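Local coordinates for protein diadenosine tetraphosphatase, putative (Trypanosoma brucei, PDB 2QJC) that probably hydrolyses phosphate esters or anhydrides, perhaps diadenosine tetraphosphate, as a manganese-binding metallophosphoesterase of the calcineurin-like family, at residues 76-87 with 120-130. Sequence-based numbering, arbitrary orientation.
Sequences YSVLGNHDAKLL and ETYLSQLPHII. With PO4 (phosphate ion), chain D.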
loop_
_atom_site.group_PDB
_atom_site.type_symbol
_atom_site.label_atom_id
_atom_site.label_comp_id
_atom_site.label_asym_id
_atom_site.label_seq_id
_atom_site.Cartn_x
_atom_site.Cartn_y
_atom_site.Cartn_z
ATOM N N TYR A 76 -8.223 6.931 2.558
ATOM C CA TYR A 76 -7.134 7.290 1.649
ATOM C C TYR A 76 -6.430 6.026 1.159
ATOM O O TYR A 76 -6.639 4.935 1.689
ATOM C CB TYR A 76 -6.100 8.159 2.372
ATOM C CG TYR A 76 -6.509 9.596 2.564
ATOM C CD1 TYR A 76 -6.283 10.544 1.567
ATOM C CD2 TYR A 76 -7.121 10.013 3.747
ATOM C CE1 TYR A 76 -6.654 11.876 1.743
ATOM C CE2 TYR A 76 -7.501 11.346 3.934
ATOM C CZ TYR A 76 -7.264 12.269 2.929
ATOM O OH TYR A 76 -7.644 13.580 3.102
ATOM N N SER A 77 -5.584 6.187 0.151
ATOM C CA SER A 77 -4.815 5.075 -0.391
ATOM C C SER A 77 -3.801 5.563 -1.399
ATOM O O SER A 77 -4.046 6.544 -2.114
ATOM C CB SER A 77 -5.722 4.063 -1.085
ATOM O OG SER A 77 -4.944 3.030 -1.665
ATOM N N VAL A 78 -2.645 4.906 -1.449
ATOM C CA VAL A 78 -1.682 5.285 -2.463
ATOM C C VAL A 78 -1.949 4.330 -3.612
ATOM O O VAL A 78 -2.751 3.390 -3.481
ATOM C CB VAL A 78 -0.196 5.201 -1.979
ATOM C CG1 VAL A 78 0.075 6.340 -1.003
ATOM C CG2 VAL A 78 0.112 3.840 -1.343
ATOM N N LEU A 79 -1.303 4.584 -4.744
ATOM C CA LEU A 79 -1.491 3.757 -5.930
ATOM C C LEU A 79 -0.580 2.539 -5.943
ATOM O O LEU A 79 0.636 2.671 -5.783
ATOM C CB LEU A 79 -1.236 4.598 -7.179
ATOM C CG LEU A 79 -1.562 3.963 -8.533
ATOM C CD1 LEU A 79 -3.042 3.585 -8.581
ATOM C CD2 LEU A 79 -1.226 4.953 -9.641
ATOM N N GLY A 80 -1.175 1.357 -6.122
ATOM C CA GLY A 80 -0.401 0.122 -6.177
ATOM C C GLY A 80 -0.068 -0.198 -7.630
ATOM O O GLY A 80 -0.610 0.446 -8.528
ATOM N N ASN A 81 0.809 -1.165 -7.900
ATOM C CA ASN A 81 1.130 -1.428 -9.302
ATOM C C ASN A 81 0.036 -2.184 -10.045
ATOM O O ASN A 81 -0.030 -2.125 -11.268
ATOM C CB ASN A 81 2.484 -2.144 -9.461
ATOM C CG ASN A 81 2.514 -3.494 -8.811
ATOM O OD1 ASN A 81 2.910 -4.486 -9.431
ATOM N ND2 ASN A 81 2.108 -3.549 -7.550
ATOM N N HIS A 82 -0.824 -2.891 -9.316
ATOM C CA HIS A 82 -1.928 -3.597 -9.959
ATOM C C HIS A 82 -3.008 -2.575 -10.278
ATOM O O HIS A 82 -3.718 -2.695 -11.278
ATOM C CB HIS A 82 -2.474 -4.690 -9.051
ATOM C CG HIS A 82 -1.695 -5.967 -9.117
ATOM N ND1 HIS A 82 -2.004 -6.983 -9.998
ATOM C CD2 HIS A 82 -0.608 -6.382 -8.425
ATOM C CE1 HIS A 82 -1.141 -7.972 -9.842
ATOM N NE2 HIS A 82 -0.284 -7.633 -8.894
ATOM N N ASP A 83 -3.136 -1.570 -9.418
ATOM C CA ASP A 83 -4.105 -0.511 -9.651
ATOM C C ASP A 83 -3.633 0.243 -10.889
ATOM O O ASP A 83 -4.424 0.549 -11.789
ATOM C CB ASP A 83 -4.150 0.474 -8.481
ATOM C CG ASP A 83 -4.515 -0.180 -7.166
ATOM O OD1 ASP A 83 -5.436 -1.025 -7.148
ATOM O OD2 ASP A 83 -3.886 0.176 -6.144
ATOM N N ALA A 84 -2.334 0.531 -10.927
ATOM C CA ALA A 84 -1.731 1.269 -12.037
ATOM C C ALA A 84 -1.866 0.564 -13.383
ATOM O O ALA A 84 -2.191 1.201 -14.383
ATOM C CB ALA A 84 -0.243 1.551 -11.743
ATOM N N LYS A 85 -1.603 -0.742 -13.411
ATOM C CA LYS A 85 -1.696 -1.498 -14.657
ATOM C C LYS A 85 -3.132 -1.578 -15.147
ATOM O O LYS A 85 -3.375 -1.592 -16.355
ATOM C CB LYS A 85 -1.136 -2.915 -14.489
ATOM C CG LYS A 85 0.360 -2.971 -14.163
ATOM C CD LYS A 85 0.872 -4.409 -14.128
ATOM C CE LYS A 85 2.285 -4.484 -13.576
ATOM N NZ LYS A 85 3.230 -3.615 -14.333
ATOM N N LEU A 86 -4.085 -1.634 -14.214
ATOM C CA LEU A 86 -5.497 -1.699 -14.590
ATOM C C LEU A 86 -5.913 -0.392 -15.259
ATOM O O LEU A 86 -6.577 -0.408 -16.296
ATOM C CB LEU A 86 -6.390 -1.954 -13.368
ATOM C CG LEU A 86 -7.897 -2.066 -13.661
ATOM C CD1 LEU A 86 -8.154 -3.264 -14.570
ATOM C CD2 LEU A 86 -8.674 -2.207 -12.363
ATOM N N LEU A 87 -5.526 0.738 -14.668
ATOM C CA LEU A 87 -5.865 2.039 -15.240
ATOM C C LEU A 87 -5.253 2.151 -16.624
ATOM O O LEU A 87 -5.866 2.680 -17.549
ATOM C CB LEU A 87 -5.341 3.185 -14.366
ATOM C CG LEU A 87 -6.069 3.467 -13.048
ATOM C CD1 LEU A 87 -5.414 4.654 -12.354
ATOM C CD2 LEU A 87 -7.539 3.758 -13.320
ATOM N N GLU A 120 -13.300 3.546 -11.286
ATOM C CA GLU A 120 -12.210 4.076 -12.098
ATOM C C GLU A 120 -11.808 5.486 -11.657
ATOM O O GLU A 120 -10.629 5.851 -11.705
ATOM C CB GLU A 120 -12.624 4.091 -13.569
ATOM C CG GLU A 120 -11.613 4.713 -14.507
ATOM C CD GLU A 120 -12.117 4.753 -15.936
ATOM O OE1 GLU A 120 -12.458 3.678 -16.476
ATOM O OE2 GLU A 120 -12.181 5.857 -16.521
ATOM N N THR A 121 -12.791 6.270 -11.225
ATOM C CA THR A 121 -12.536 7.633 -10.778
ATOM C C THR A 121 -11.759 7.663 -9.468
ATOM O O THR A 121 -10.820 8.445 -9.322
ATOM C CB THR A 121 -13.856 8.414 -10.612
ATOM O OG1 THR A 121 -14.457 8.597 -11.898
ATOM C CG2 THR A 121 -13.608 9.769 -9.985
ATOM N N TYR A 122 -12.146 6.807 -8.525
ATOM C CA TYR A 122 -11.479 6.737 -7.228
ATOM C C TYR A 122 -10.012 6.367 -7.397
ATOM O O TYR A 122 -9.139 6.978 -6.777
ATOM C CB TYR A 122 -12.156 5.704 -6.319
ATOM C CG TYR A 122 -11.516 5.581 -4.950
ATOM C CD1 TYR A 122 -11.909 6.402 -3.892
ATOM C CD2 TYR A 122 -10.488 4.664 -4.723
ATOM C CE1 TYR A 122 -11.291 6.309 -2.629
ATOM C CE2 TYR A 122 -9.858 4.566 -3.472
ATOM C CZ TYR A 122 -10.264 5.386 -2.433
ATOM O OH TYR A 122 -9.643 5.279 -1.206
ATOM N N LEU A 123 -9.749 5.363 -8.232
ATOM C CA LEU A 123 -8.384 4.900 -8.489
ATOM C C LEU A 123 -7.557 5.946 -9.225
ATOM O O LEU A 123 -6.361 6.103 -8.985
ATOM C CB LEU A 123 -8.397 3.623 -9.338
ATOM C CG LEU A 123 -9.020 2.351 -8.760
ATOM C CD1 LEU A 123 -8.829 1.209 -9.746
ATOM C CD2 LEU A 123 -8.373 2.013 -7.435
ATOM N N SER A 124 -8.213 6.655 -10.129
ATOM C CA SER A 124 -7.562 7.664 -10.942
ATOM C C SER A 124 -7.074 8.879 -10.154
ATOM O O SER A 124 -6.316 9.688 -10.672
ATOM C CB SER A 124 -8.524 8.108 -12.045
ATOM O OG SER A 124 -7.871 8.942 -12.982
ATOM N N GLN A 125 -7.498 9.004 -8.901
ATOM C CA GLN A 125 -7.085 10.146 -8.092
ATOM C C GLN A 125 -6.097 9.801 -6.980
ATOM O O GLN A 125 -5.739 10.661 -6.180
ATOM C CB GLN A 125 -8.321 10.825 -7.491
ATOM C CG GLN A 125 -9.173 9.911 -6.620
ATOM C CD GLN A 125 -10.545 10.499 -6.326
ATOM O OE1 GLN A 125 -10.660 11.589 -5.761
ATOM N NE2 GLN A 125 -11.594 9.777 -6.711
ATOM N N LEU A 126 -5.640 8.552 -6.939
ATOM C CA LEU A 126 -4.708 8.128 -5.901
ATOM C C LEU A 126 -3.274 8.610 -6.105
ATOM O O LEU A 126 -2.725 8.509 -7.198
ATOM C CB LEU A 126 -4.683 6.598 -5.793
ATOM C CG LEU A 126 -5.987 5.833 -5.543
ATOM C CD1 LEU A 126 -5.653 4.359 -5.405
ATOM C CD2 LEU A 126 -6.692 6.345 -4.280
ATOM N N PRO A 127 -2.647 9.136 -5.040
ATOM C CA PRO A 127 -1.267 9.611 -5.142
ATOM C C PRO A 127 -0.346 8.394 -4.994
ATOM O O PRO A 127 -0.811 7.280 -4.730
ATOM C CB PRO A 127 -1.147 10.571 -3.965
ATOM C CG PRO A 127 -1.968 9.887 -2.915
ATOM C CD PRO A 127 -3.197 9.402 -3.696
ATOM N N HIS A 128 0.953 8.605 -5.160
ATOM C CA HIS A 128 1.920 7.523 -5.033
ATOM C C HIS A 128 2.443 7.458 -3.601
ATOM O O HIS A 128 2.773 6.381 -3.089
ATOM C CB HIS A 128 3.096 7.758 -5.982
ATOM C CG HIS A 128 2.713 7.794 -7.428
ATOM N ND1 HIS A 128 2.455 6.654 -8.160
ATOM C CD2 HIS A 128 2.535 8.834 -8.277
ATOM C CE1 HIS A 128 2.137 6.990 -9.398
ATOM N NE2 HIS A 128 2.178 8.308 -9.496
ATOM N N ILE A 129 2.517 8.622 -2.964
ATOM C CA ILE A 129 3.034 8.727 -1.608
ATOM C C ILE A 129 2.174 9.620 -0.724
ATOM O O ILE A 129 1.704 10.666 -1.161
ATOM C CB ILE A 129 4.468 9.303 -1.627
ATOM C CG1 ILE A 129 5.374 8.396 -2.463
ATOM C CG2 ILE A 129 5.006 9.446 -0.204
ATOM C CD1 ILE A 129 6.721 9.004 -2.790
ATOM N N ILE A 130 1.972 9.203 0.521
ATOM C CA ILE A 130 1.203 9.999 1.473
ATOM C C ILE A 130 2.030 10.202 2.737
ATOM O O ILE A 130 2.528 9.238 3.328
ATOM C CB ILE A 130 -0.146 9.326 1.843
ATOM C CG1 ILE A 130 -1.057 9.290 0.616
ATOM C CG2 ILE A 130 -0.838 10.104 2.981
ATOM C CD1 ILE A 130 -2.352 8.527 0.843
HETATM P P PO4 D . 2.240 -8.473 -6.110
HETATM O O1 PO4 D . 1.715 -9.641 -5.107
HETATM O O2 PO4 D . 3.802 -8.311 -5.878
HETATM O O3 PO4 D . 1.946 -8.917 -7.572
HETATM O O4 PO4 D . 1.515 -7.144 -5.755
HETATM O O HOH W 1 2.805 3.919 -4.241
#
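Leu79 N donates to Pro127 O at 2.7 Å, a hydrogen bond that lies nearly in line with the carbonyl (C=O...N 162°) but is bent at the hydrogen (136°). Val78 CA adds a bent, weaker CA-H...O contact to the same oxygen at 3.1 Å. A water donating to both Leu79 O and His128 O forms a second bridge. Tight packing surrounds this backbone junction: Val78 CG1, set anti to its carbonyl carbon (chi1 -72°), reaches Ile130 CG1 at 3.6 Å, while Leu126 lays CD2 against Ser77 O (3.4 Å) and CD1 against Val78 O. Leu79 crosses Leu126 at about a right angle and runs alongside His128, whose buried ND1 has no polar partner in the model.

The 78-80 loop leads from strand 76-77 to helix 81-91, at the Gly-Asn-His-Asp motif of calcineurin-like phosphoesterases; Asn81 binds a manganese ion shared with Asp55, His141 and His204. Asp83 OD2 accepts Gly80 N (3.0 Å) and Asp55 N, and OD1 accepts Leu56 N, tying the helix start to a metal-binding loop. His82 NE2 donates, in the ring plane, to O3 of a phosphate ion probably taken up from the crystallisation liquor and also held by Arg162 and Tyr227.

Packing is looser between the helical segments 81-87 and 120-124, whose axes come no nearer than 10.6 Å: Leu87 CD2 meets Leu123 CB at 4.1 Å, and its CD1 reaches Ser124 CA, on the exposed side.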